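Long-range contacts in thymidylate synthase A (PDB 1BSP), which probably catalyses the reductive methylation of dUMP to dTMP, with 5,10-methylenetetrahydrofolate as methyl donor and reductant, and works as a homodimer: residues M145-D150 with C160-Q165; I227-I232 with L272-A277; W245-V250 with I258-L263. All coordinates share one frame; numbering follows the deposited sequence.

In the fold
The three contacts lie in separate parts of the fold, and none touches another. Interaction 1 is buried. It joins the end of strand 143-145, outermost in this chain, and the loop after it to strand 161-169 of the six-stranded sheet, and the second subunit packs against it. Interaction 2 is a surface contact of helix 227-234 with the C-terminal tail. Interaction 3 is partly buried and pairs the strands of a separate two-stranded sheet. The second subunit touches neither interaction 2 nor interaction 3. Interaction 1 has one backbone bond and sulfur, aromatic and aliphatic packing. Interaction 2 is mostly apolar, with one weak, doubtful hydrogen bond from an asparagine amide. Interaction 3 is richest in hydrogen bonds, with four.

Interaction 1 (M145-D150 with C160-Q165)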
ATOM      1  N   MET B 145      -5.556   2.046   8.649  1.00  7.54           N
ATOM      2  CA  MET B 145      -5.757   0.748   8.045  1.00  6.71           C
ATOM      3  C   MET B 145      -7.171   0.232   8.236  1.00  6.99           C
ATOM      4  O   MET B 145      -7.653   0.096   9.362  1.00  7.93           O
ATOM      5  CB  MET B 145      -4.751  -0.249   8.644  1.00 10.58           C
ATOM      6  CG  MET B 145      -4.729  -1.645   8.011  1.00  9.54           C
ATOM      7  SD  MET B 145      -4.314  -1.593   6.274  1.00  7.23           S
ATOM      8  CE  MET B 145      -2.920  -0.504   6.297  1.00 10.67           C
ATOM      9  N   LEU B 146      -7.850  -0.023   7.128  1.00  8.22           N
ATOM     10  CA  LEU B 146      -9.199  -0.578   7.190  1.00 14.46           C
ATOM     11  C   LEU B 146      -9.093  -2.100   7.102  1.00 13.59           C
ATOM     12  O   LEU B 146      -9.936  -2.830   7.621  1.00 16.01           O
ATOM     13  CB  LEU B 146     -10.060  -0.033   6.047  1.00 14.86           C
ATOM     14  CG  LEU B 146     -10.355   1.474   6.104  1.00 16.74           C
ATOM     15  CD1 LEU B 146     -11.214   1.886   4.911  1.00 14.11           C
ATOM     16  CD2 LEU B 146     -11.049   1.835   7.418  1.00 12.30           C
ATOM     17  N   TRP B 147      -8.025  -2.563   6.463  1.00 12.19           N
ATOM     18  CA  TRP B 147      -7.771  -3.982   6.288  1.00 14.07           C
ATOM     19  C   TRP B 147      -7.303  -4.634   7.582  1.00 11.97           C
ATOM     20  O   TRP B 147      -6.132  -4.948   7.728  1.00 17.56           O
ATOM     21  CB  TRP B 147      -6.720  -4.202   5.191  1.00 15.40           C
ATOM     22  CG  TRP B 147      -6.685  -5.621   4.675  1.00 25.72           C
ATOM     23  CD1 TRP B 147      -5.874  -6.637   5.101  1.00 22.96           C
ATOM     24  CD2 TRP B 147      -7.504  -6.170   3.630  1.00 29.93           C
ATOM     25  NE1 TRP B 147      -6.133  -7.780   4.383  1.00 24.71           N
ATOM     26  CE2 TRP B 147      -7.127  -7.525   3.475  1.00 27.52           C
ATOM     27  CE3 TRP B 147      -8.515  -5.649   2.806  1.00 30.35           C
ATOM     28  CZ2 TRP B 147      -7.729  -8.367   2.526  1.00 31.24           C
ATOM     29  CZ3 TRP B 147      -9.111  -6.491   1.861  1.00 31.47           C
ATOM     30  CH2 TRP B 147      -8.713  -7.835   1.733  1.00 27.66           C
ATOM     31  N   ASN B 148      -8.205  -4.809   8.536  1.00 12.72           N
ATOM     32  CA  ASN B 148      -7.843  -5.450   9.800  1.00 18.46           C
ATOM     33  C   ASN B 148      -7.875  -6.966   9.586  1.00 21.94           C
ATOM     34  O   ASN B 148      -8.943  -7.552   9.407  1.00 22.31           O
ATOM     35  CB  ASN B 148      -8.816  -5.047  10.907  1.00 15.58           C
ATOM     36  CG  ASN B 148      -8.418  -5.593  12.260  1.00 18.29           C
ATOM     37  OD1 ASN B 148      -7.773  -6.636  12.358  1.00 28.66           O
ATOM     38  ND2 ASN B 148      -8.794  -4.889  13.316  1.00 17.71           N
ATOM     39  N   PRO B 149      -6.704  -7.623   9.653  1.00 25.50           N
ATOM     40  CA  PRO B 149      -6.579  -9.071   9.458  1.00 25.02           C
ATOM     41  C   PRO B 149      -7.496  -9.919  10.330  1.00 25.75           C
ATOM     42  O   PRO B 149      -8.037 -10.923   9.868  1.00 22.96           O
ATOM     43  CB  PRO B 149      -5.110  -9.335   9.792  1.00 26.30           C
ATOM     44  CG  PRO B 149      -4.437  -8.055   9.427  1.00 27.49           C
ATOM     45  CD  PRO B 149      -5.395  -7.036   9.992  1.00 26.74           C
ATOM     46  N   ASP B 150      -7.667  -9.512  11.585  1.00 25.20           N
ATOM     47  CA  ASP B 150      -8.505 -10.247  12.535  1.00 24.79           C
ATOM     48  C   ASP B 150      -9.999 -10.127  12.260  1.00 24.17           C
ATOM     49  O   ASP B 150     -10.779 -11.025  12.595  1.00 22.16           O
ATOM     50  CB  ASP B 150      -8.250  -9.748  13.964  1.00 22.72           C
ATOM     51  CG  ASP B 150      -6.881 -10.122  14.489  1.00 26.33           C
ATOM     52  OD1 ASP B 150      -6.445 -11.271  14.263  1.00 28.92           O
ATOM     53  OD2 ASP B 150      -6.252  -9.270  15.154  1.00 20.62           O
ATOM     54  N   CYS B 160     -11.991  -1.305  -0.816  1.00 12.90           N
ATOM     55  CA  CYS B 160     -11.109  -1.184  -1.962  1.00 18.56           C
ATOM     56  C   CYS B 160     -10.016  -0.200  -1.558  1.00 18.86           C
ATOM     57  O   CYS B 160      -8.834  -0.540  -1.604  1.00 20.09           O
ATOM     58  CB  CYS B 160     -11.886  -0.725  -3.205  1.00 22.58           C
ATOM     59  SG  CYS B 160     -13.114  -1.956  -3.800  1.00 28.24           S
ATOM     60  N   VAL B 161     -10.411   1.015  -1.169  1.00 16.70           N
ATOM     61  CA  VAL B 161      -9.455   2.014  -0.689  1.00 12.22           C
ATOM     62  C   VAL B 161      -9.390   1.642   0.774  1.00 10.89           C
ATOM     63  O   VAL B 161     -10.323   1.920   1.530  1.00 12.04           O
ATOM     64  CB  VAL B 161      -9.978   3.455  -0.823  1.00  9.31           C
ATOM     65  CG1 VAL B 161      -9.006   4.405  -0.180  1.00  9.62           C
ATOM     66  CG2 VAL B 161     -10.115   3.829  -2.288  1.00 16.04           C
ATOM     67  N   TYR B 162      -8.322   0.962   1.167  1.00  9.33           N
ATOM     68  CA  TYR B 162      -8.215   0.496   2.544  1.00  7.97           C
ATOM     69  C   TYR B 162      -7.153   1.146   3.427  1.00  7.04           C
ATOM     70  O   TYR B 162      -7.132   0.888   4.632  1.00  4.50           O
ATOM     71  CB  TYR B 162      -8.040  -1.029   2.560  1.00 11.89           C
ATOM     72  CG  TYR B 162      -6.728  -1.481   1.947  1.00 12.22           C
ATOM     73  CD1 TYR B 162      -6.547  -1.484   0.566  1.00  3.79           C
ATOM     74  CD2 TYR B 162      -5.643  -1.816   2.753  1.00  8.85           C
ATOM     75  CE1 TYR B 162      -5.326  -1.791   0.006  1.00  5.12           C
ATOM     76  CE2 TYR B 162      -4.417  -2.120   2.202  1.00  8.80           C
ATOM     77  CZ  TYR B 162      -4.263  -2.104   0.831  1.00  9.38           C
ATOM     78  OH  TYR B 162      -3.032  -2.377   0.290  1.00 13.82           O
ATOM     79  N   GLU B 163      -6.288   1.978   2.848  1.00  7.63           N
ATOM     80  CA  GLU B 163      -5.235   2.644   3.623  1.00 10.48           C
ATOM     81  C   GLU B 163      -4.842   4.046   3.130  1.00  9.72           C
ATOM     82  O   GLU B 163      -5.181   4.440   2.006  1.00  9.08           O
ATOM     83  CB  GLU B 163      -3.975   1.774   3.640  1.00 13.43           C
ATOM     84  CG  GLU B 163      -3.350   1.562   2.263  1.00 11.63           C
ATOM     85  CD  GLU B 163      -2.073   0.746   2.320  1.00 15.21           C
ATOM     86  OE1 GLU B 163      -1.714   0.268   3.418  1.00 16.04           O
ATOM     87  OE2 GLU B 163      -1.418   0.591   1.267  1.00 12.31           O
ATOM     88  N   THR B 164      -4.137   4.790   3.985  1.00  8.16           N
ATOM     89  CA  THR B 164      -3.633   6.130   3.656  1.00  8.92           C
ATOM     90  C   THR B 164      -2.333   6.338   4.418  1.00  6.31           C
ATOM     91  O   THR B 164      -2.121   5.737   5.466  1.00  5.17           O
ATOM     92  CB  THR B 164      -4.564   7.285   4.127  1.00  4.42           C
ATOM     93  OG1 THR B 164      -4.673   7.246   5.549  1.00  5.79           O
ATOM     94  CG2 THR B 164      -5.949   7.205   3.508  1.00  2.00           C
ATOM     95  N   GLN B 165      -1.451   7.154   3.861  1.00 10.39           N
ATOM     96  CA  GLN B 165      -0.200   7.503   4.514  1.00 14.81           C
ATOM     97  C   GLN B 165      -0.046   9.008   4.326  1.00 17.74           C
ATOM     98  O   GLN B 165      -0.210   9.524   3.212  1.00 16.07           O
ATOM     99  CB  GLN B 165       0.994   6.754   3.922  1.00 14.41           C
ATOM    100  CG  GLN B 165       2.302   7.173   4.570  1.00 18.58           C
ATOM    101  CD  GLN B 165       3.278   6.032   4.770  1.00 22.96           C
ATOM    102  OE1 GLN B 165       3.815   5.474   3.814  1.00 26.81           O
ATOM    103  NE2 GLN B 165       3.524   5.690   6.021  1.00 25.30           N
TER
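M145 and E163 form an antiparallel non-hydrogen-bonded pair, CA to CA 4.8 Å, and just beyond it L146 N donates to Y162 O at 2.8 Å. The L146 side chain points to strand 161-169, its CB near Y162 O and its CD1 3.5 Å from V161 O. The M145 chain bends at chi2 (60°) and chi3 (46°), which turns its end toward strand 161-169. M145 SD comes in at the edge of the Y162 ring, 3.8 Å from Y162 CD2, a Met-aromatic contact near the ring plane. M145 CE reaches on to E163, 3.2 Å from E163 OE1. W147 CB presses on the same ring carbon, Y162 CD2, at 3.6 Å. The W147 and Y162 rings are oblique, their planes 66° apart. E163 CG lies over one face of the Y162 ring. With an alanine in place of M145, the Met-aromatic contact would be lost and a gap would probably open beside Y162 CD2 and E163. The polar ends have partners elsewhere. Y162 OH bonds R178 and also E163 OE1 of the second subunit, and E163 OE1 in turn bonds Y162 OH of that subunit. W147 packs on R180, a residue that probably binds the dUMP of the other subunit. Strand 143-145 edges the sheet within this chain. The side with M145, Y162 and E163 meets the second subunit, as in the face-to-face sheet packing of thymidylate synthase dimers, with the probable nucleophile C160 at the end of segment 160-165.

Interaction 2 (I227-I232 with L272-A277)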
ATOM      1  N   ILE B 227     -16.124  -0.827 -22.143  1.00 17.47           N
ATOM      2  CA  ILE B 227     -15.158  -0.312 -23.109  1.00 15.48           C
ATOM      3  C   ILE B 227     -15.639   0.641 -24.204  1.00 19.24           C
ATOM      4  O   ILE B 227     -14.965   1.627 -24.508  1.00 17.86           O
ATOM      5  CB  ILE B 227     -14.316  -1.469 -23.688  1.00 15.13           C
ATOM      6  CG1 ILE B 227     -13.599  -2.189 -22.535  1.00 16.03           C
ATOM      7  CG2 ILE B 227     -13.292  -0.945 -24.676  1.00 11.31           C
ATOM      8  CD1 ILE B 227     -12.795  -3.388 -22.946  1.00 19.49           C
ATOM      9  N   ASP B 228     -16.805   0.383 -24.783  1.00 25.29           N
ATOM     10  CA  ASP B 228     -17.309   1.257 -25.839  1.00 25.54           C
ATOM     11  C   ASP B 228     -17.628   2.675 -25.375  1.00 24.83           C
ATOM     12  O   ASP B 228     -17.313   3.643 -26.064  1.00 20.30           O
ATOM     13  CB  ASP B 228     -18.496   0.613 -26.550  1.00 33.25           C
ATOM     14  CG  ASP B 228     -18.071  -0.492 -27.509  1.00 36.43           C
ATOM     15  OD1 ASP B 228     -17.032  -0.336 -28.196  1.00 35.89           O
ATOM     16  OD2 ASP B 228     -18.786  -1.512 -27.576  1.00 42.61           O
ATOM     17  N   ASN B 229     -18.208   2.800 -24.186  1.00 25.91           N
ATOM     18  CA  ASN B 229     -18.534   4.109 -23.632  1.00 27.60           C
ATOM     19  C   ASN B 229     -17.260   4.801 -23.160  1.00 28.75           C
ATOM     20  O   ASN B 229     -17.128   6.015 -23.293  1.00 27.29           O
ATOM     21  CB  ASN B 229     -19.541   3.994 -22.488  1.00 30.23           C
ATOM     22  CG  ASN B 229     -20.979   3.943 -22.978  1.00 33.35           C
ATOM     23  OD1 ASN B 229     -21.251   4.129 -24.163  1.00 33.85           O
ATOM     24  ND2 ASN B 229     -21.908   3.707 -22.061  1.00 30.74           N
ATOM     25  N   LEU B 230     -16.323   4.026 -22.616  1.00 25.56           N
ATOM     26  CA  LEU B 230     -15.047   4.571 -22.161  1.00 26.32           C
ATOM     27  C   LEU B 230     -14.356   5.158 -23.382  1.00 25.01           C
ATOM     28  O   LEU B 230     -13.693   6.186 -23.304  1.00 27.12           O
ATOM     29  CB  LEU B 230     -14.180   3.469 -21.534  1.00 24.23           C
ATOM     30  CG  LEU B 230     -13.887   3.491 -20.028  1.00 22.44           C
ATOM     31  CD1 LEU B 230     -15.090   3.945 -19.228  1.00 18.28           C
ATOM     32  CD2 LEU B 230     -13.428   2.113 -19.581  1.00 18.59           C
ATOM     33  N   LYS B 231     -14.532   4.491 -24.515  1.00 29.05           N
ATOM     34  CA  LYS B 231     -13.964   4.935 -25.778  1.00 31.01           C
ATOM     35  C   LYS B 231     -14.565   6.292 -26.129  1.00 30.23           C
ATOM     36  O   LYS B 231     -13.848   7.220 -26.519  1.00 31.68           O
ATOM     37  CB  LYS B 231     -14.285   3.915 -26.878  1.00 36.26           C
ATOM     38  CG  LYS B 231     -13.247   2.824 -27.059  1.00 41.01           C
ATOM     39  CD  LYS B 231     -12.022   3.408 -27.730  1.00 51.42           C
ATOM     40  CE  LYS B 231     -10.971   2.366 -28.063  1.00 55.73           C
ATOM     41  NZ  LYS B 231      -9.887   3.001 -28.879  1.00 62.88           N
ATOM     42  N   ILE B 232     -15.882   6.397 -25.969  1.00 28.53           N
ATOM     43  CA  ILE B 232     -16.634   7.618 -26.247  1.00 27.31           C
ATOM     44  C   ILE B 232     -16.132   8.756 -25.355  1.00 29.23           C
ATOM     45  O   ILE B 232     -15.695   9.804 -25.837  1.00 31.32           O
ATOM     46  CB  ILE B 232     -18.147   7.393 -25.976  1.00 25.43           C
ATOM     47  CG1 ILE B 232     -18.732   6.432 -27.007  1.00 30.15           C
ATOM     48  CG2 ILE B 232     -18.905   8.713 -25.981  1.00 30.84           C
ATOM     49  CD1 ILE B 232     -20.188   6.084 -26.744  1.00 33.92           C
ATOM     50  N   LEU B 272     -23.385   9.213 -19.488  1.00 34.90           N
ATOM     51  CA  LEU B 272     -22.873   7.989 -20.109  1.00 29.23           C
ATOM     52  C   LEU B 272     -23.355   6.869 -19.195  1.00 30.44           C
ATOM     53  O   LEU B 272     -23.152   6.947 -17.984  1.00 35.29           O
ATOM     54  CB  LEU B 272     -21.346   7.978 -20.115  1.00 27.06           C
ATOM     55  CG  LEU B 272     -20.549   8.771 -21.147  1.00 26.71           C
ATOM     56  CD1 LEU B 272     -19.075   8.609 -20.859  1.00 28.85           C
ATOM     57  CD2 LEU B 272     -20.860   8.273 -22.542  1.00 29.96           C
ATOM     58  N   LEU B 273     -24.002   5.844 -19.744  1.00 28.90           N
ATOM     59  CA  LEU B 273     -24.503   4.743 -18.915  1.00 28.40           C
ATOM     60  C   LEU B 273     -23.501   3.593 -18.799  1.00 25.43           C
ATOM     61  O   LEU B 273     -22.754   3.316 -19.736  1.00 24.74           O
ATOM     62  CB  LEU B 273     -25.841   4.231 -19.454  1.00 27.85           C
ATOM     63  CG  LEU B 273     -26.962   5.270 -19.567  1.00 29.12           C
ATOM     64  CD1 LEU B 273     -28.124   4.685 -20.335  1.00 30.44           C
ATOM     65  CD2 LEU B 273     -27.417   5.730 -18.192  1.00 28.08           C
ATOM     66  N   PHE B 274     -23.462   2.953 -17.632  1.00 24.81           N
ATOM     67  CA  PHE B 274     -22.552   1.832 -17.384  1.00 23.20           C
ATOM     68  C   PHE B 274     -23.259   0.756 -16.587  1.00 22.86           C
ATOM     69  O   PHE B 274     -23.679   0.998 -15.460  1.00 26.43           O
ATOM     70  CB  PHE B 274     -21.317   2.282 -16.592  1.00 16.63           C
ATOM     71  CG  PHE B 274     -20.411   3.185 -17.352  1.00 12.58           C
ATOM     72  CD1 PHE B 274     -19.500   2.665 -18.259  1.00 11.93           C
ATOM     73  CD2 PHE B 274     -20.463   4.557 -17.164  1.00 10.96           C
ATOM     74  CE1 PHE B 274     -18.648   3.496 -18.973  1.00 10.60           C
ATOM     75  CE2 PHE B 274     -19.613   5.405 -17.876  1.00 15.96           C
ATOM     76  CZ  PHE B 274     -18.702   4.869 -18.782  1.00 10.62           C
ATOM     77  N   GLU B 275     -23.350  -0.436 -17.164  1.00 22.88           N
ATOM     78  CA  GLU B 275     -23.994  -1.567 -16.507  1.00 24.32           C
ATOM     79  C   GLU B 275     -23.325  -1.899 -15.186  1.00 25.92           C
ATOM     80  O   GLU B 275     -22.089  -1.918 -15.083  1.00 20.07           O
ATOM     81  CB  GLU B 275     -23.948  -2.808 -17.397  1.00 29.08           C
ATOM     82  CG  GLU B 275     -25.262  -3.168 -18.047  1.00 32.42           C
ATOM     83  CD  GLU B 275     -25.215  -4.537 -18.687  1.00 34.69           C
ATOM     84  OE1 GLU B 275     -25.386  -5.529 -17.949  1.00 32.11           O
ATOM     85  OE2 GLU B 275     -24.997  -4.620 -19.917  1.00 37.19           O
ATOM     86  N   VAL B 276     -24.149  -2.221 -14.197  1.00 29.80           N
ATOM     87  CA  VAL B 276     -23.655  -2.559 -12.872  1.00 36.42           C
ATOM     88  C   VAL B 276     -23.293  -4.031 -12.735  1.00 38.55           C
ATOM     89  O   VAL B 276     -24.060  -4.906 -13.134  1.00 37.46           O
ATOM     90  CB  VAL B 276     -24.681  -2.187 -11.783  1.00 36.20           C
ATOM     91  CG1 VAL B 276     -24.126  -2.497 -10.398  1.00 34.59           C
ATOM     92  CG2 VAL B 276     -25.025  -0.718 -11.884  1.00 40.10           C
ATOM     93  N   ALA B 277     -22.099  -4.284 -12.198  1.00 43.41           N
ATOM     94  CA  ALA B 277     -21.601  -5.637 -11.959  1.00 45.70           C
ATOM     95  C   ALA B 277     -21.937  -5.966 -10.506  1.00 47.70           C
ATOM     96  O   ALA B 277     -21.903  -5.082  -9.646  1.00 48.32           O
ATOM     97  CB  ALA B 277     -20.100  -5.696 -12.185  1.00 46.99           C
TER
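N229 has CG beside its own backbone N (chi1 -85°), and F274 has CG placed likewise (chi1 -68°). These rotations carry the N229 amide to L273 O and swing the end of the F274 ring toward the helix. N229 ND2 is modelled only 2.5 Å from L273 O, with the bond bent to 126° at the hydrogen. The bond is weak and its length doubtful. The same ND2 sits over one face of the F274 ring. N229 CB is 3.7 Å from F274 CE1. The L230 side chain crosses that of F274 at about a right angle, its CD1 3.6 Å from F274 CE1 and approaching the ring obliquely. H226 meets the F274 ring edge-to-face. Further along the helix, I232 and L272 slide past each other in opposite directions, with CG2 of I232 and CD2 of L272 4.0 Å apart. L230 also packs on V222 of strand 209-223. E275 binds R225 in a salt bridge, and E275 O accepts a hydrogen bond from H226 NE2. The contact joins the start of the C-terminal tail to one side of helix 227-234. The tail then leaves it toward A277, a probable binding residue for methylenetetrahydrofolate, as in the folate site of thymidylate synthases.

Interaction 3 (W245-V250 with I258-L263); sequences WINPEV and IDDFKL
W245 and K262 are an antiparallel hydrogen-bonded pair, and both of their backbone bonds are made. W245 N donates to K262 O at 2.9 Å, and K262 N returns a bond to W245 O at 3.1 Å. I246 and F261 follow as a non-hydrogen-bonded pair. Past them N247 N donates to D260 O at 3.0 Å, in the carbonyl plane and on a lone pair. D260 O also receives a CA-H...O contact from I246 CA. W245 CZ3 lies 3.3 Å from this same oxygen.

N247 uses both ends of its amide. ND2 gives a fairly straight bond to D260 OD1 at 3.0 Å. The carboxylate oxygen lies near the amide plane, yet the nitrogen meets it from above the carboxylate plane, and the two planes are 45° apart. OD1 of N247 accepts from E249 N in an Asx turn, at the start of the type I turn N247-V250. The other oxygen of D260, OD2, takes T257 N. Q204 NE2 of helix 188-205 bonds the carbonyl oxygens of N247 and V250.

The apolar parts lie on two faces. I246 CG1 packs 3.8 Å from F261 CD1, and both side chains also touch helix 188-205. With CG anti to the backbone N (chi1 169°), the W245 ring leans across to K262, its CE3 3.7 Å from K262 CB. The edge of the ring meets D259 O.

Hydrogen bonding, though not the strand ladder, continues one step past I246 and F261, from N247 N to D260 O. Backbone and side chain both tie these two residues, which implies that the turn N247-V250 is probably held firmly to the segment before strand 261-264.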
ATOM      1  N   TRP B 245     -15.027  24.831  -2.500  1.00 26.14           N
ATOM      2  CA  TRP B 245     -15.061  25.763  -1.387  1.00 20.35           C
ATOM      3  C   TRP B 245     -15.369  25.006  -0.110  1.00 19.38           C
ATOM      4  O   TRP B 245     -16.325  24.231  -0.056  1.00 20.78           O
ATOM      5  CB  TRP B 245     -16.141  26.826  -1.622  1.00 23.02           C
ATOM      6  CG  TRP B 245     -16.439  27.674  -0.412  1.00 20.72           C
ATOM      7  CD1 TRP B 245     -15.820  28.835  -0.056  1.00 18.58           C
ATOM      8  CD2 TRP B 245     -17.418  27.415   0.607  1.00 13.70           C
ATOM      9  NE1 TRP B 245     -16.349  29.312   1.117  1.00 23.36           N
ATOM     10  CE2 TRP B 245     -17.331  28.460   1.544  1.00 15.84           C
ATOM     11  CE3 TRP B 245     -18.358  26.395   0.814  1.00 14.22           C
ATOM     12  CZ2 TRP B 245     -18.147  28.524   2.675  1.00 19.83           C
ATOM     13  CZ3 TRP B 245     -19.175  26.457   1.945  1.00 12.91           C
ATOM     14  CH2 TRP B 245     -19.061  27.513   2.857  1.00 20.56           C
ATOM     15  N   ILE B 246     -14.536  25.184   0.905  1.00 18.90           N
ATOM     16  CA  ILE B 246     -14.791  24.539   2.183  1.00 21.41           C
ATOM     17  C   ILE B 246     -14.875  25.685   3.178  1.00 21.75           C
ATOM     18  O   ILE B 246     -14.082  26.621   3.102  1.00 24.05           O
ATOM     19  CB  ILE B 246     -13.669  23.536   2.625  1.00 20.62           C
ATOM     20  CG1 ILE B 246     -13.511  22.388   1.615  1.00 19.36           C
ATOM     21  CG2 ILE B 246     -14.024  22.916   3.986  1.00 17.50           C
ATOM     22  CD1 ILE B 246     -12.611  22.694   0.435  1.00 24.57           C
ATOM     23  N   ASN B 247     -15.883  25.645   4.046  1.00 22.67           N
ATOM     24  CA  ASN B 247     -16.094  26.666   5.068  1.00 25.21           C
ATOM     25  C   ASN B 247     -14.768  26.948   5.778  1.00 27.60           C
ATOM     26  O   ASN B 247     -14.261  26.102   6.526  1.00 25.53           O
ATOM     27  CB  ASN B 247     -17.153  26.196   6.075  1.00 25.68           C
ATOM     28  CG  ASN B 247     -17.482  27.252   7.124  1.00 29.69           C
ATOM     29  OD1 ASN B 247     -16.892  28.336   7.145  1.00 29.81           O
ATOM     30  ND2 ASN B 247     -18.418  26.929   8.012  1.00 25.98           N
ATOM     31  N   PRO B 248     -14.201  28.152   5.561  1.00 30.10           N
ATOM     32  CA  PRO B 248     -12.932  28.603   6.145  1.00 29.54           C
ATOM     33  C   PRO B 248     -12.993  28.794   7.654  1.00 27.82           C
ATOM     34  O   PRO B 248     -11.975  29.033   8.290  1.00 31.93           O
ATOM     35  CB  PRO B 248     -12.684  29.946   5.447  1.00 26.56           C
ATOM     36  CG  PRO B 248     -13.565  29.907   4.216  1.00 30.52           C
ATOM     37  CD  PRO B 248     -14.789  29.218   4.730  1.00 31.26           C
ATOM     38  N   GLU B 249     -14.191  28.706   8.218  1.00 26.97           N
ATOM     39  CA  GLU B 249     -14.363  28.891   9.643  1.00 28.27           C
ATOM     40  C   GLU B 249     -14.299  27.621  10.455  1.00 26.80           C
ATOM     41  O   GLU B 249     -14.202  27.675  11.679  1.00 28.21           O
ATOM     42  CB  GLU B 249     -15.669  29.631   9.918  1.00 35.68           C
ATOM     43  CG  GLU B 249     -15.632  31.080   9.431  1.00 42.93           C
ATOM     44  CD  GLU B 249     -17.007  31.694   9.238  1.00 48.78           C
ATOM     45  OE1 GLU B 249     -18.015  30.951   9.230  1.00 52.81           O
ATOM     46  OE2 GLU B 249     -17.072  32.932   9.076  1.00 52.97           O
ATOM     47  N   VAL B 250     -14.369  26.471   9.798  1.00 28.43           N
ATOM     48  CA  VAL B 250     -14.301  25.219  10.541  1.00 28.08           C
ATOM     49  C   VAL B 250     -12.863  24.969  10.976  1.00 26.49           C
ATOM     50  O   VAL B 250     -11.948  24.919  10.151  1.00 24.01           O
ATOM     51  CB  VAL B 250     -14.820  24.026   9.731  1.00 28.89           C
ATOM     52  CG1 VAL B 250     -14.861  22.783  10.614  1.00 29.36           C
ATOM     53  CG2 VAL B 250     -16.205  24.330   9.197  1.00 33.73           C
ATOM     54  N   ILE B 258     -22.068  18.444   5.580  1.00 22.42           N
ATOM     55  CA  ILE B 258     -22.040  18.478   4.118  1.00 18.66           C
ATOM     56  C   ILE B 258     -22.204  19.901   3.555  1.00 18.25           C
ATOM     57  O   ILE B 258     -21.614  20.234   2.530  1.00 15.97           O
ATOM     58  CB  ILE B 258     -23.099  17.512   3.529  1.00 15.22           C
ATOM     59  CG1 ILE B 258     -23.045  17.491   2.000  1.00 16.47           C
ATOM     60  CG2 ILE B 258     -24.481  17.878   4.036  1.00 17.76           C
ATOM     61  CD1 ILE B 258     -21.815  16.848   1.419  1.00 12.39           C
ATOM     62  N   ASP B 259     -22.932  20.755   4.273  1.00 21.67           N
ATOM     63  CA  ASP B 259     -23.175  22.140   3.842  1.00 22.93           C
ATOM     64  C   ASP B 259     -21.921  23.002   3.728  1.00 19.96           C
ATOM     65  O   ASP B 259     -21.934  24.048   3.075  1.00 18.42           O
ATOM     66  CB  ASP B 259     -24.163  22.829   4.783  1.00 28.50           C
ATOM     67  CG  ASP B 259     -25.527  22.159   4.794  1.00 34.61           C
ATOM     68  OD1 ASP B 259     -26.324  22.425   3.870  1.00 39.47           O
ATOM     69  OD2 ASP B 259     -25.800  21.367   5.724  1.00 38.53           O
ATOM     70  N   ASP B 260     -20.846  22.564   4.376  1.00 17.58           N
ATOM     71  CA  ASP B 260     -19.585  23.290   4.361  1.00 13.17           C
ATOM     72  C   ASP B 260     -18.833  23.062   3.070  1.00 15.29           C
ATOM     73  O   ASP B 260     -17.771  23.650   2.848  1.00 13.71           O
ATOM     74  CB  ASP B 260     -18.723  22.860   5.547  1.00 11.03           C
ATOM     75  CG  ASP B 260     -19.348  23.239   6.887  1.00 15.28           C
ATOM     76  OD1 ASP B 260     -19.790  24.396   7.029  1.00 21.88           O
ATOM     77  OD2 ASP B 260     -19.404  22.395   7.805  1.00 11.94           O
ATOM     78  N   PHE B 261     -19.399  22.228   2.207  1.00 17.52           N
ATOM     79  CA  PHE B 261     -18.770  21.880   0.942  1.00 19.70           C
ATOM     80  C   PHE B 261     -19.599  22.357  -0.235  1.00 21.75           C
ATOM     81  O   PHE B 261     -20.815  22.143  -0.289  1.00 21.94           O
ATOM     82  CB  PHE B 261     -18.572  20.361   0.866  1.00 15.26           C
ATOM     83  CG  PHE B 261     -17.712  19.815   1.963  1.00  9.45           C
ATOM     84  CD1 PHE B 261     -16.330  19.925   1.897  1.00  2.00           C
ATOM     85  CD2 PHE B 261     -18.287  19.205   3.081  1.00 10.31           C
ATOM     86  CE1 PHE B 261     -15.527  19.437   2.925  1.00  7.62           C
ATOM     87  CE2 PHE B 261     -17.494  18.711   4.116  1.00  6.11           C
ATOM     88  CZ  PHE B 261     -16.116  18.827   4.041  1.00  7.75           C
ATOM     89  N   LYS B 262     -18.934  22.976  -1.200  1.00 22.09           N
ATOM     90  CA  LYS B 262     -19.641  23.488  -2.354  1.00 24.51           C
ATOM     91  C   LYS B 262     -18.720  23.595  -3.552  1.00 22.37           C
ATOM     92  O   LYS B 262     -17.671  24.231  -3.486  1.00 25.46           O
ATOM     93  CB  LYS B 262     -20.239  24.857  -2.018  1.00 32.01           C
ATOM     94  CG  LYS B 262     -21.170  25.416  -3.067  1.00 47.02           C
ATOM     95  CD  LYS B 262     -21.783  26.721  -2.597  1.00 55.17           C
ATOM     96  CE  LYS B 262     -22.788  27.255  -3.611  1.00 60.43           C
ATOM     97  NZ  LYS B 262     -23.408  28.528  -3.132  1.00 66.32           N
ATOM     98  N   LEU B 263     -19.064  22.887  -4.618  1.00 23.55           N
ATOM     99  CA  LEU B 263     -18.272  22.946  -5.832  1.00 25.10           C
ATOM    100  C   LEU B 263     -18.810  24.104  -6.658  1.00 24.11           C
ATOM    101  O   LEU B 263     -20.020  24.241  -6.843  1.00 23.36           O
ATOM    102  CB  LEU B 263     -18.358  21.635  -6.622  1.00 26.53           C
ATOM    103  CG  LEU B 263     -17.421  20.504  -6.204  1.00 26.63           C
ATOM    104  CD1 LEU B 263     -17.647  19.316  -7.110  1.00 32.03           C
ATOM    105  CD2 LEU B 263     -15.980  20.956  -6.303  1.00 27.94           C
TER